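Local coordinates for 6-phospho-beta-glucosidase BglT (Thermotoga maritima, PDB 1UP7), which hydrolyses cellobiose 6'-phosphate to glucose 6-phosphate and glucose, using NAD(+) and a manganese ion, as a family 4 glycoside hydrolase, at residues 36-39 / 43-46; 138-143 / 294-299; 268-273 / 288-293. All blocks are in the same frame, centred on the assembly; numbering follows the deposited sequence.

Contact 1: residues 36-39 / 43-46; sequences FYDI and KQKI. With NAD (nicotinamide-adenine-dinucleotide), chain I.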
loop_
_atom_site.group_PDB
_atom_site.type_symbol
_atom_site.label_atom_id
_atom_site.label_comp_id
_atom_site.label_asym_id
_atom_site.label_seq_id
_atom_site.Cartn_x
_atom_site.Cartn_y
_atom_site.Cartn_z
ATOM N N PHE A 36 4.031 -4.710 43.688
ATOM C CA PHE A 36 5.209 -3.950 43.313
ATOM C C PHE A 36 6.432 -4.846 43.246
ATOM O O PHE A 36 6.625 -5.685 44.123
ATOM C CB PHE A 36 5.454 -2.800 44.323
ATOM C CG PHE A 36 4.389 -1.755 44.317
ATOM C CD1 PHE A 36 4.447 -0.689 43.408
ATOM C CD2 PHE A 36 3.303 -1.843 45.181
ATOM C CE1 PHE A 36 3.450 0.302 43.380
ATOM C CE2 PHE A 36 2.280 -0.871 45.163
ATOM C CZ PHE A 36 2.367 0.224 44.261
ATOM N N TYR A 37 7.233 -4.670 42.193
ATOM C CA TYR A 37 8.517 -5.313 42.070
ATOM C C TYR A 37 9.567 -4.260 41.704
ATOM O O TYR A 37 9.291 -3.353 40.902
ATOM C CB TYR A 37 8.491 -6.442 41.018
ATOM C CG TYR A 37 9.889 -6.929 40.744
ATOM C CD1 TYR A 37 10.597 -7.606 41.732
ATOM C CD2 TYR A 37 10.543 -6.615 39.559
ATOM C CE1 TYR A 37 11.898 -8.018 41.547
ATOM C CE2 TYR A 37 11.868 -7.030 39.346
ATOM C CZ TYR A 37 12.535 -7.739 40.356
ATOM O OH TYR A 37 13.846 -8.154 40.201
ATOM N N ASP A 38 10.756 -4.395 42.287
ATOM C CA ASP A 38 11.927 -3.556 41.988
ATOM C C ASP A 38 13.196 -4.389 42.285
ATOM O O ASP A 38 13.192 -5.207 43.193
ATOM C CB ASP A 38 11.931 -2.299 42.892
ATOM C CG ASP A 38 12.628 -1.092 42.258
ATOM O OD1 ASP A 38 13.891 -1.058 42.172
ATOM O OD2 ASP A 38 11.970 -0.113 41.815
ATOM N N ILE A 39 14.268 -4.160 41.534
ATOM C CA ILE A 39 15.567 -4.802 41.784
ATOM C C ILE A 39 16.214 -4.267 43.059
ATOM O O ILE A 39 17.139 -4.883 43.610
ATOM C CB ILE A 39 16.551 -4.613 40.581
ATOM C CG1 ILE A 39 16.925 -3.120 40.365
ATOM C CG2 ILE A 39 16.002 -5.282 39.328
ATOM C CD1 ILE A 39 18.032 -2.866 39.273
ATOM N N LYS A 43 15.046 0.609 48.540
ATOM C CA LYS A 43 14.484 1.838 48.004
ATOM C C LYS A 43 12.970 1.688 47.822
ATOM O O LYS A 43 12.207 2.571 48.211
ATOM C CB LYS A 43 15.170 2.212 46.706
ATOM C CG LYS A 43 14.865 3.623 46.220
ATOM C CD LYS A 43 14.697 3.605 44.719
ATOM C CE LYS A 43 15.543 4.630 43.980
ATOM N NZ LYS A 43 14.774 5.047 42.713
ATOM N N GLN A 44 12.536 0.570 47.258
ATOM C CA GLN A 44 11.124 0.356 47.024
ATOM C C GLN A 44 10.305 0.320 48.334
ATOM O O GLN A 44 9.173 0.826 48.388
ATOM C CB GLN A 44 10.909 -0.892 46.211
ATOM C CG GLN A 44 9.481 -1.282 46.145
ATOM C CD GLN A 44 9.247 -2.395 45.189
ATOM O OE1 GLN A 44 8.763 -2.173 44.084
ATOM N NE2 GLN A 44 9.595 -3.595 45.590
ATOM N N LYS A 45 10.889 -0.252 49.382
ATOM C CA LYS A 45 10.196 -0.423 50.652
ATOM C C LYS A 45 9.782 0.924 51.265
ATOM O O LYS A 45 8.678 1.060 51.794
ATOM C CB LYS A 45 11.062 -1.225 51.621
ATOM C CG LYS A 45 10.644 -1.166 53.087
ATOM C CD LYS A 45 9.523 -2.170 53.374
ATOM C CE LYS A 45 9.319 -2.342 54.892
ATOM N NZ LYS A 45 7.910 -2.752 55.195
ATOM N N ILE A 46 10.667 1.919 51.188
ATOM C CA ILE A 46 10.344 3.269 51.650
ATOM C C ILE A 46 9.163 3.830 50.857
ATOM O O ILE A 46 8.210 4.336 51.444
ATOM C CB ILE A 46 11.567 4.230 51.556
ATOM C CG1 ILE A 46 12.592 3.930 52.656
ATOM C CG2 ILE A 46 11.139 5.705 51.630
ATOM C CD1 ILE A 46 14.050 4.153 52.166
HETATM P PA NAD I . 14.167 5.664 38.324
HETATM O O1A NAD I . 15.635 5.765 38.205
HETATM O O2A NAD I . 13.575 6.124 39.674
HETATM O O5B NAD I . 13.848 4.097 38.066
HETATM C C5B NAD I . 12.649 3.542 38.542
HETATM C C4B NAD I . 12.930 2.251 39.300
HETATM O O4B NAD I . 13.300 1.212 38.397
HETATM C C3B NAD I . 14.045 2.336 40.334
HETATM O O3B NAD I . 13.476 2.086 41.610
HETATM C C2B NAD I . 15.028 1.231 39.940
HETATM O O2B NAD I . 15.548 0.548 41.062
HETATM C C1B NAD I . 14.116 0.310 39.149
HETATM N N9A NAD I . 14.792 -0.592 38.220
HETATM C C8A NAD I . 15.936 -0.399 37.470
HETATM N N7A NAD I . 16.114 -1.524 36.743
HETATM C C5A NAD I . 15.107 -2.388 36.962
HETATM C C6A NAD I . 14.811 -3.663 36.498
HETATM N N6A NAD I . 15.594 -4.289 35.625
HETATM N N1A NAD I . 13.671 -4.306 36.965
HETATM C C2A NAD I . 12.848 -3.691 37.894
HETATM N N3A NAD I . 13.169 -2.442 38.367
HETATM C C4A NAD I . 14.274 -1.813 37.908
HETATM O O3 NAD I . 13.571 6.537 37.111
HETATM P PN NAD I . 12.112 7.181 36.959
HETATM O O1N NAD I . 12.390 8.634 36.831
HETATM O O2N NAD I . 11.157 6.706 37.936
HETATM O O5D NAD I . 11.574 6.598 35.571
HETATM C C5D NAD I . 11.626 5.233 35.196
HETATM C C4D NAD I . 11.446 5.153 33.671
HETATM O O4D NAD I . 10.193 5.679 33.234
HETATM C C3D NAD I . 12.504 5.954 32.927
HETATM O O3D NAD I . 12.862 5.171 31.829
HETATM C C2D NAD I . 11.790 7.226 32.481
HETATM O O2D NAD I . 12.297 7.817 31.296
HETATM C C1D NAD I . 10.340 6.812 32.372
HETATM N N1N NAD I . 9.476 7.825 32.985
HETATM C C2N NAD I . 8.599 7.345 33.931
HETATM C C3N NAD I . 7.727 8.179 34.588
HETATM C C7N NAD I . 6.806 7.587 35.629
HETATM O O7N NAD I . 5.434 7.922 35.714
HETATM N N7N NAD I . 7.323 6.699 36.492
HETATM C C4N NAD I . 7.765 9.537 34.261
HETATM C C5N NAD I . 8.651 10.047 33.290
HETATM C C6N NAD I . 9.517 9.162 32.648
HETATM O O HOH W 1 10.507 -6.191 44.748
#
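Gln-44 lays its carboxamide against the bend where strand 33-37 runs out. Its OE1 sits 3.4 Å from Phe-36 CB and equally near Asp-38 CB, with the carbonyl carbon of Tyr-37 between them, and makes no hydrogen bond to this backbone. The NE2 end works through a water instead: Gln-44 NE2 donates to it over 2.9 Å and Asp-38 N over 3.1 Å, which ties the helix side chain to the chain just past the strand. An extended side chain, CG anti to the backbone N (chi1 170°), lets Gln-44 span this gap. Asp-38 grips the adenosine ribose of NAD with both carboxylate oxygens, OD1 taking the proton of O2B at 2.6 Å and OD2 that of O3B at 2.7 Å. Lys-43 NZ adds a weak bond to O3B. In the second shell, Gly-11 N and Asp-40 N bond to OD2 and OD1 and fix the carboxylate's rotation. An acidic residue at the end of the second strand of a Rossmann fold, bound to both ribose hydroxyls, is the classical mark of NAD binding; a 2'-phosphate would probably be repelled here, consistent with the use of NAD(+).

Contact 2: residues 138-143 / 294-299; sequences VNFTNP and SMYSTA. With NAD (nicotinamide-adenine-dinucleotide), chain I; G6P (6-O-phosphono-alpha-D-glucopyranose), chain J.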
loop_
_atom_site.group_PDB
_atom_site.type_symbol
_atom_site.label_atom_id
_atom_site.label_comp_id
_atom_site.label_asym_id
_atom_site.label_seq_id
_atom_site.Cartn_x
_atom_site.Cartn_y
_atom_site.Cartn_z
ATOM N N VAL A 138 1.491 -1.769 30.102
ATOM C CA VAL A 138 1.505 -0.320 29.913
ATOM C C VAL A 138 2.913 0.230 30.187
ATOM O O VAL A 138 3.429 0.135 31.312
ATOM C CB VAL A 138 0.443 0.359 30.778
ATOM C CG1 VAL A 138 0.418 1.863 30.510
ATOM C CG2 VAL A 138 -0.940 -0.271 30.480
ATOM N N ASN A 139 3.543 0.779 29.154
ATOM C CA ASN A 139 4.952 1.132 29.240
ATOM C C ASN A 139 5.262 2.611 29.381
ATOM O O ASN A 139 4.859 3.414 28.528
ATOM C CB ASN A 139 5.717 0.581 28.041
ATOM C CG ASN A 139 7.209 0.789 28.175
ATOM O OD1 ASN A 139 7.881 0.041 28.898
ATOM N ND2 ASN A 139 7.742 1.820 27.511
ATOM N N PHE A 140 5.979 2.956 30.458
ATOM C CA PHE A 140 6.599 4.283 30.628
ATOM C C PHE A 140 8.085 4.281 30.319
ATOM O O PHE A 140 8.637 5.309 29.977
ATOM C CB PHE A 140 6.521 4.784 32.067
ATOM C CG PHE A 140 5.134 4.864 32.637
ATOM C CD1 PHE A 140 4.007 4.717 31.847
ATOM C CD2 PHE A 140 4.966 5.056 34.009
ATOM C CE1 PHE A 140 2.733 4.786 32.390
ATOM C CE2 PHE A 140 3.675 5.129 34.578
ATOM C CZ PHE A 140 2.559 4.992 33.756
ATOM N N THR A 141 8.754 3.153 30.507
ATOM C CA THR A 141 10.203 3.056 30.364
ATOM C C THR A 141 10.681 3.656 29.056
ATOM O O THR A 141 10.199 3.291 27.983
ATOM C CB THR A 141 10.625 1.588 30.426
ATOM O OG1 THR A 141 10.385 1.109 31.751
ATOM C CG2 THR A 141 12.178 1.425 30.203
ATOM N N ASN A 142 11.624 4.593 29.147
ATOM C CA ASN A 142 12.122 5.242 27.948
ATOM C C ASN A 142 13.300 4.524 27.322
ATOM O O ASN A 142 14.028 3.846 28.027
ATOM C CB ASN A 142 12.360 6.723 28.179
ATOM C CG ASN A 142 11.097 7.545 27.922
ATOM O OD1 ASN A 142 10.382 7.340 26.900
ATOM N ND2 ASN A 142 10.794 8.449 28.848
ATOM N N PRO A 143 13.457 4.626 25.996
ATOM C CA PRO A 143 12.551 5.395 25.136
ATOM C C PRO A 143 11.311 4.586 24.796
ATOM O O PRO A 143 11.379 3.505 24.204
ATOM C CB PRO A 143 13.398 5.675 23.887
ATOM C CG PRO A 143 14.330 4.569 23.795
ATOM C CD PRO A 143 14.534 3.989 25.205
ATOM N N SER A 294 5.347 14.404 35.485
ATOM C CA SER A 294 4.001 14.526 35.996
ATOM C C SER A 294 2.876 14.254 34.969
ATOM O O SER A 294 3.019 14.452 33.736
ATOM C CB SER A 294 3.832 15.859 36.723
ATOM O OG SER A 294 4.585 15.786 37.946
ATOM N N MET A 295 1.751 13.797 35.511
ATOM C CA MET A 295 0.590 13.384 34.744
ATOM C C MET A 295 0.763 12.098 33.949
ATOM O O MET A 295 -0.181 11.604 33.314
ATOM C CB MET A 295 -0.020 14.542 33.956
ATOM C CG MET A 295 -1.022 15.294 34.837
ATOM S SD MET A 295 -2.055 16.536 33.985
ATOM C CE MET A 295 -1.828 16.174 32.344
ATOM N N TYR A 296 1.945 11.509 34.013
ATOM C CA TYR A 296 2.116 10.150 33.507
ATOM C C TYR A 296 1.101 9.268 34.232
ATOM O O TYR A 296 0.483 8.387 33.628
ATOM C CB TYR A 296 3.521 9.646 33.832
ATOM C CG TYR A 296 4.543 9.653 32.686
ATOM C CD1 TYR A 296 5.358 10.759 32.447
ATOM C CD2 TYR A 296 4.741 8.528 31.888
ATOM C CE1 TYR A 296 6.327 10.749 31.402
ATOM C CE2 TYR A 296 5.706 8.517 30.856
ATOM C CZ TYR A 296 6.484 9.620 30.635
ATOM O OH TYR A 296 7.427 9.605 29.632
ATOM N N SER A 297 0.915 9.535 35.527
ATOM C CA SER A 297 -0.026 8.832 36.409
ATOM C C SER A 297 -1.435 8.766 35.890
ATOM O O SER A 297 -2.016 7.685 35.751
ATOM C CB SER A 297 -0.133 9.603 37.730
ATOM O OG SER A 297 -1.094 10.668 37.625
ATOM N N THR A 298 -2.016 9.943 35.693
ATOM C CA THR A 298 -3.349 10.036 35.143
ATOM C C THR A 298 -3.398 9.306 33.810
ATOM O O THR A 298 -4.382 8.609 33.534
ATOM C CB THR A 298 -3.784 11.501 34.952
ATOM O OG1 THR A 298 -3.692 12.177 36.206
ATOM C CG2 THR A 298 -5.303 11.585 34.664
ATOM N N ALA A 299 -2.369 9.451 32.973
ATOM C CA ALA A 299 -2.490 8.882 31.634
ATOM C C ALA A 299 -2.616 7.358 31.763
ATOM O O ALA A 299 -3.429 6.743 31.085
ATOM C CB ALA A 299 -1.327 9.289 30.725
HETATM P PA NAD I . 14.167 5.664 38.324
HETATM O O1A NAD I . 15.635 5.765 38.205
HETATM O O2A NAD I . 13.575 6.124 39.674
HETATM O O5B NAD I . 13.848 4.097 38.066
HETATM C C5B NAD I . 12.649 3.542 38.542
HETATM C C4B NAD I . 12.930 2.251 39.300
HETATM O O4B NAD I . 13.300 1.212 38.397
HETATM C C3B NAD I . 14.045 2.336 40.334
HETATM O O3B NAD I . 13.476 2.086 41.610
HETATM C C2B NAD I . 15.028 1.231 39.940
HETATM O O2B NAD I . 15.548 0.548 41.062
HETATM C C1B NAD I . 14.116 0.310 39.149
HETATM N N9A NAD I . 14.792 -0.592 38.220
HETATM C C8A NAD I . 15.936 -0.399 37.470
HETATM N N7A NAD I . 16.114 -1.524 36.743
HETATM C C5A NAD I . 15.107 -2.388 36.962
HETATM C C6A NAD I . 14.811 -3.663 36.498
HETATM N N6A NAD I . 15.594 -4.289 35.625
HETATM N N1A NAD I . 13.671 -4.306 36.965
HETATM C C2A NAD I . 12.848 -3.691 37.894
HETATM N N3A NAD I . 13.169 -2.442 38.367
HETATM C C4A NAD I . 14.274 -1.813 37.908
HETATM O O3 NAD I . 13.571 6.537 37.111
HETATM P PN NAD I . 12.112 7.181 36.959
HETATM O O1N NAD I . 12.390 8.634 36.831
HETATM O O2N NAD I . 11.157 6.706 37.936
HETATM O O5D NAD I . 11.574 6.598 35.571
HETATM C C5D NAD I . 11.626 5.233 35.196
HETATM C C4D NAD I . 11.446 5.153 33.671
HETATM O O4D NAD I . 10.193 5.679 33.234
HETATM C C3D NAD I . 12.504 5.954 32.927
HETATM O O3D NAD I . 12.862 5.171 31.829
HETATM C C2D NAD I . 11.790 7.226 32.481
HETATM O O2D NAD I . 12.297 7.817 31.296
HETATM C C1D NAD I . 10.340 6.812 32.372
HETATM N N1N NAD I . 9.476 7.825 32.985
HETATM C C2N NAD I . 8.599 7.345 33.931
HETATM C C3N NAD I . 7.727 8.179 34.588
HETATM C C7N NAD I . 6.806 7.587 35.629
HETATM O O7N NAD I . 5.434 7.922 35.714
HETATM N N7N NAD I . 7.323 6.699 36.492
HETATM C C4N NAD I . 7.765 9.537 34.261
HETATM C C5N NAD I . 8.651 10.047 33.290
HETATM C C6N NAD I . 9.517 9.162 32.648
HETATM C C1 G6P J . 8.924 14.834 30.001
HETATM C C2 G6P J . 8.938 13.643 29.003
HETATM C C3 G6P J . 9.298 12.354 29.740
HETATM C C4 G6P J . 10.690 12.540 30.322
HETATM C C5 G6P J . 10.633 13.686 31.350
HETATM C C6 G6P J . 12.014 13.949 31.933
HETATM O O1 G6P J . 8.654 16.114 29.399
HETATM O O2 G6P J . 7.694 13.446 28.332
HETATM O O3 G6P J . 9.220 11.192 28.907
HETATM O O4 G6P J . 11.181 11.312 30.861
HETATM O O5 G6P J . 10.158 14.919 30.750
HETATM O O6 G6P J . 11.925 14.406 33.273
HETATM P P G6P J . 13.145 14.187 34.302
HETATM O O1P G6P J . 12.626 14.607 35.657
HETATM O O2P G6P J . 14.394 15.002 34.004
HETATM O O3P G6P J . 13.473 12.720 34.291
#
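Tyr-296 is shared between cofactor and sugar: one face of its ring lies over the nicotinamide of NAD, with C4N 3.2 Å above the ring plane and offset toward the rim, while its hydroxyl meets O3 of glucose 6-phosphate at 2.5 Å, a hydrogen bond in which either oxygen could be the donor. The sugar's C3 lies at the edge of the ring, in its plane. Against the protein, the same ring turns an edge to Phe-140 in a T-shaped stack, planes 63° apart and centroids 5.2 Å apart; Tyr-296 CD2 stands over one face of Phe-140, 3.8 Å from its CG. Phe-140 CG lies anti to its own carbonyl carbon (chi1 -57°), which turns the ring face to that edge. Phe-140 also touches the nicotinamide carboxamide, its CD2 being 3.4 Å from NAD O7N. Asn-142 completes the site. Its backbone N gives a nearly straight bond to NAD O3D (173°), and its ND2 divides between NAD O2D at 2.9 Å and sugar O3 at 3.2 Å. Ser-144 N, bonding to Asn-142 OD1, holds the amide so that its NH2 faces both ligands. Behind this row, Asn-139 ND2 reaches a lone pair of Thr-141 O, in the carbonyl plane, and steadies the loop leaving strand 136-139. With the phenol of Tyr-296 gone, as with an alanine here, sugar O3 is likely to lose one hydrogen-bonding partner, and Phe-140 and the nicotinamide the ring that packs on both. Strand 136-139 of the Rossmann domain thus meets the start of helix 296-308 across both ligands. Family 4 enzymes begin catalysis by oxidising the sugar at C3, with hydride passing to nicotinamide C4; Asn-142 and Tyr-296 fix sugar O3 close to the nicotinamide, consistent with a site built around C3.

Contact 3: residues 268-273 / 288-293; sequences MKIEKE and LTKRGG. With G6P (6-O-phosphono-alpha-D-glucopyranose), chain J; NAD (nicotinamide-adenine-dinucleotide), chain I.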
loop_
_atom_site.group_PDB
_atom_site.type_symbol
_atom_site.label_atom_id
_atom_site.label_comp_id
_atom_site.label_asym_id
_atom_site.label_seq_id
_atom_site.Cartn_x
_atom_site.Cartn_y
_atom_site.Cartn_z
ATOM N N MET A 268 19.198 13.091 40.386
ATOM C CA MET A 268 19.690 12.364 41.556
ATOM C C MET A 268 19.517 13.177 42.830
ATOM O O MET A 268 19.140 12.610 43.854
ATOM C CB MET A 268 21.166 11.937 41.469
ATOM C CG MET A 268 21.496 10.835 40.451
ATOM S SD MET A 268 23.311 10.705 40.254
ATOM C CE MET A 268 23.471 9.568 38.862
ATOM N N LYS A 269 19.839 14.475 42.794
ATOM C CA LYS A 269 19.623 15.336 43.955
ATOM C C LYS A 269 18.129 15.403 44.297
ATOM O O LYS A 269 17.772 15.203 45.447
ATOM C CB LYS A 269 20.163 16.756 43.759
ATOM C CG LYS A 269 21.658 16.935 44.009
ATOM C CD LYS A 269 22.274 17.847 42.916
ATOM C CE LYS A 269 23.750 18.124 43.138
ATOM N NZ LYS A 269 23.955 19.504 43.702
ATOM N N ILE A 270 17.283 15.693 43.310
ATOM C CA ILE A 270 15.849 15.789 43.520
ATOM C C ILE A 270 15.330 14.489 44.161
ATOM O O ILE A 270 14.591 14.514 45.149
ATOM C CB ILE A 270 15.161 16.048 42.162
ATOM C CG1 ILE A 270 15.338 17.519 41.744
ATOM C CG2 ILE A 270 13.690 15.563 42.159
ATOM C CD1 ILE A 270 15.410 17.661 40.212
ATOM N N GLU A 271 15.737 13.358 43.592
ATOM C CA GLU A 271 15.309 12.059 44.068
ATOM C C GLU A 271 15.734 11.773 45.512
ATOM O O GLU A 271 14.967 11.195 46.289
ATOM C CB GLU A 271 15.853 10.984 43.152
ATOM C CG GLU A 271 14.857 10.577 42.074
ATOM C CD GLU A 271 15.120 9.165 41.585
ATOM O OE1 GLU A 271 15.931 8.446 42.252
ATOM O OE2 GLU A 271 14.522 8.777 40.534
ATOM N N LYS A 272 16.945 12.173 45.880
ATOM C CA LYS A 272 17.413 11.944 47.236
ATOM C C LYS A 272 16.625 12.764 48.258
ATOM O O LYS A 272 16.467 12.317 49.401
ATOM C CB LYS A 272 18.912 12.237 47.403
ATOM N N GLU A 273 16.172 13.960 47.864
ATOM C CA GLU A 273 15.310 14.798 48.705
ATOM C C GLU A 273 13.889 14.216 48.777
ATOM O O GLU A 273 13.255 14.240 49.825
ATOM C CB GLU A 273 15.252 16.237 48.180
ATOM C CG GLU A 273 16.437 17.125 48.556
ATOM C CD GLU A 273 16.623 18.326 47.604
ATOM O OE1 GLU A 273 15.918 18.420 46.552
ATOM O OE2 GLU A 273 17.487 19.192 47.894
ATOM N N LEU A 288 7.629 16.795 44.080
ATOM C CA LEU A 288 7.515 15.850 42.966
ATOM C C LEU A 288 7.159 16.532 41.626
ATOM O O LEU A 288 7.259 15.908 40.565
ATOM C CB LEU A 288 6.568 14.684 43.300
ATOM C CG LEU A 288 6.410 13.517 42.317
ATOM C CD1 LEU A 288 7.756 12.981 41.909
ATOM C CD2 LEU A 288 5.600 12.410 42.947
ATOM N N THR A 289 6.790 17.813 41.642
ATOM C CA THR A 289 6.569 18.534 40.362
ATOM C C THR A 289 7.881 18.977 39.689
ATOM O O THR A 289 7.930 19.147 38.457
ATOM C CB THR A 289 5.636 19.728 40.525
ATOM O OG1 THR A 289 6.073 20.517 41.639
ATOM C CG2 THR A 289 4.227 19.250 40.914
ATOM N N LYS A 290 8.940 19.147 40.500
ATOM C CA LYS A 290 10.316 19.343 39.999
ATOM C C LYS A 290 10.744 18.288 38.973
ATOM O O LYS A 290 11.704 18.491 38.218
ATOM C CB LYS A 290 11.304 19.301 41.155
ATOM C CG LYS A 290 11.346 20.578 41.965
ATOM C CD LYS A 290 12.614 20.659 42.831
ATOM C CE LYS A 290 13.826 21.228 42.057
ATOM N NZ LYS A 290 14.859 21.770 43.029
ATOM N N ARG A 291 10.045 17.148 38.953
ATOM C CA ARG A 291 10.262 16.142 37.914
ATOM C C ARG A 291 9.361 16.452 36.700
ATOM O O ARG A 291 8.295 17.088 36.868
ATOM C CB ARG A 291 9.974 14.733 38.462
ATOM C CG ARG A 291 10.760 14.354 39.755
ATOM C CD ARG A 291 12.169 13.755 39.539
ATOM N NE ARG A 291 12.390 13.276 38.183
ATOM C CZ ARG A 291 12.624 12.004 37.854
ATOM N NH1 ARG A 291 12.696 11.059 38.795
ATOM N NH2 ARG A 291 12.781 11.673 36.575
ATOM N N GLY A 292 9.792 16.052 35.498
ATOM C CA GLY A 292 9.092 16.416 34.270
ATOM C C GLY A 292 8.146 15.311 33.846
ATOM O O GLY A 292 7.625 15.301 32.712
ATOM N N GLY A 293 7.897 14.374 34.746
ATOM C CA GLY A 293 7.117 13.200 34.395
ATOM C C GLY A 293 5.682 13.291 34.878
ATOM O O GLY A 293 4.855 12.383 34.685
HETATM C C1 G6P J . 8.924 14.834 30.001
HETATM C C2 G6P J . 8.938 13.643 29.003
HETATM C C3 G6P J . 9.298 12.354 29.740
HETATM C C4 G6P J . 10.690 12.540 30.322
HETATM C C5 G6P J . 10.633 13.686 31.350
HETATM C C6 G6P J . 12.014 13.949 31.933
HETATM O O1 G6P J . 8.654 16.114 29.399
HETATM O O2 G6P J . 7.694 13.446 28.332
HETATM O O3 G6P J . 9.220 11.192 28.907
HETATM O O4 G6P J . 11.181 11.312 30.861
HETATM O O5 G6P J . 10.158 14.919 30.750
HETATM O O6 G6P J . 11.925 14.406 33.273
HETATM P P G6P J . 13.145 14.187 34.302
HETATM O O1P G6P J . 12.626 14.607 35.657
HETATM O O2P G6P J . 14.394 15.002 34.004
HETATM O O3P G6P J . 13.473 12.720 34.291
HETATM P PA NAD I . 14.167 5.664 38.324
HETATM O O1A NAD I . 15.635 5.765 38.205
HETATM O O2A NAD I . 13.575 6.124 39.674
HETATM O O5B NAD I . 13.848 4.097 38.066
HETATM C C5B NAD I . 12.649 3.542 38.542
HETATM C C4B NAD I . 12.930 2.251 39.300
HETATM O O4B NAD I . 13.300 1.212 38.397
HETATM C C3B NAD I . 14.045 2.336 40.334
HETATM O O3B NAD I . 13.476 2.086 41.610
HETATM C C2B NAD I . 15.028 1.231 39.940
HETATM O O2B NAD I . 15.548 0.548 41.062
HETATM C C1B NAD I . 14.116 0.310 39.149
HETATM N N9A NAD I . 14.792 -0.592 38.220
HETATM C C8A NAD I . 15.936 -0.399 37.470
HETATM N N7A NAD I . 16.114 -1.524 36.743
HETATM C C5A NAD I . 15.107 -2.388 36.962
HETATM C C6A NAD I . 14.811 -3.663 36.498
HETATM N N6A NAD I . 15.594 -4.289 35.625
HETATM N N1A NAD I . 13.671 -4.306 36.965
HETATM C C2A NAD I . 12.848 -3.691 37.894
HETATM N N3A NAD I . 13.169 -2.442 38.367
HETATM C C4A NAD I . 14.274 -1.813 37.908
HETATM O O3 NAD I . 13.571 6.537 37.111
HETATM P PN NAD I . 12.112 7.181 36.959
HETATM O O1N NAD I . 12.390 8.634 36.831
HETATM O O2N NAD I . 11.157 6.706 37.936
HETATM O O5D NAD I . 11.574 6.598 35.571
HETATM C C5D NAD I . 11.626 5.233 35.196
HETATM C C4D NAD I . 11.446 5.153 33.671
HETATM O O4D NAD I . 10.193 5.679 33.234
HETATM C C3D NAD I . 12.504 5.954 32.927
HETATM O O3D NAD I . 12.862 5.171 31.829
HETATM C C2D NAD I . 11.790 7.226 32.481
HETATM O O2D NAD I . 12.297 7.817 31.296
HETATM C C1D NAD I . 10.340 6.812 32.372
HETATM N N1N NAD I . 9.476 7.825 32.985
HETATM C C2N NAD I . 8.599 7.345 33.931
HETATM C C3N NAD I . 7.727 8.179 34.588
HETATM C C7N NAD I . 6.806 7.587 35.629
HETATM O O7N NAD I . 5.434 7.922 35.714
HETATM N N7N NAD I . 7.323 6.699 36.492
HETATM C C4N NAD I . 7.765 9.537 34.261
HETATM C C5N NAD I . 8.651 10.047 33.290
HETATM C C6N NAD I . 9.517 9.162 32.648
#
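Ile-270, about two turns into helix 263-278, meets the loop through two branches: CG1 lies 4.0 Å from Lys-290 CE, and CG2 presses to 3.5 Å on Arg-291 CD. With CG2 anti to the backbone N, that methyl backs the aliphatic part of the arginine. The next residue, Glu-271, brings OE2 to 3.4 Å from Arg-291 NH1, a long salt bridge with carboxylate and guanidinium planes 41° apart. A turn at chi2 (-86°) and a near-eclipsed chi3 bring the Arg-291 guanidinium round to both ligands, where its other donors are spent. Arg-291 NE bonds to phosphate O1P of glucose 6-phosphate at 2.9 Å, and Arg-291 NH2 to O3P at 2.6 Å. Arg-291 NH1 and NH2 together take NAD O1N, each at 3.1 Å, and both ligands are met at the guanidinium edge. Gly-292 N adds a bond to O1P (166°), and Arg-263 and Arg-89 also hydrogen-bond glucose 6-phosphate. One guanidinium therefore bridges substrate phosphate and cofactor pyrophosphate. Its positive charge probably offsets theirs, and the bonds from Arg-291 and Gly-292 to the phosphate are consistent with specificity for 6-phosphoglucosides.

All three contacts are largely buried and all touch NAD, but at different places along it. Contact 1 joins strand 33-37 to helix 41-55 within one beta-alpha-beta unit at the adenosine end. Contact 2, nearest the centre of the chain, pairs the same parallel sheet with helix 296-308 at the nicotinamide and sugar. Contact 3 meets NAD at its phosphates and has an exposed edge at Lys-290; the three contact centres lie about 15 to 18 Å apart. Chemistry follows place: carboxylate with ribose hydroxyls, then stacked rings, then arginine with phosphates. Lys-43 and Glu-271 form a weak ion pair linking contacts 1 and 3.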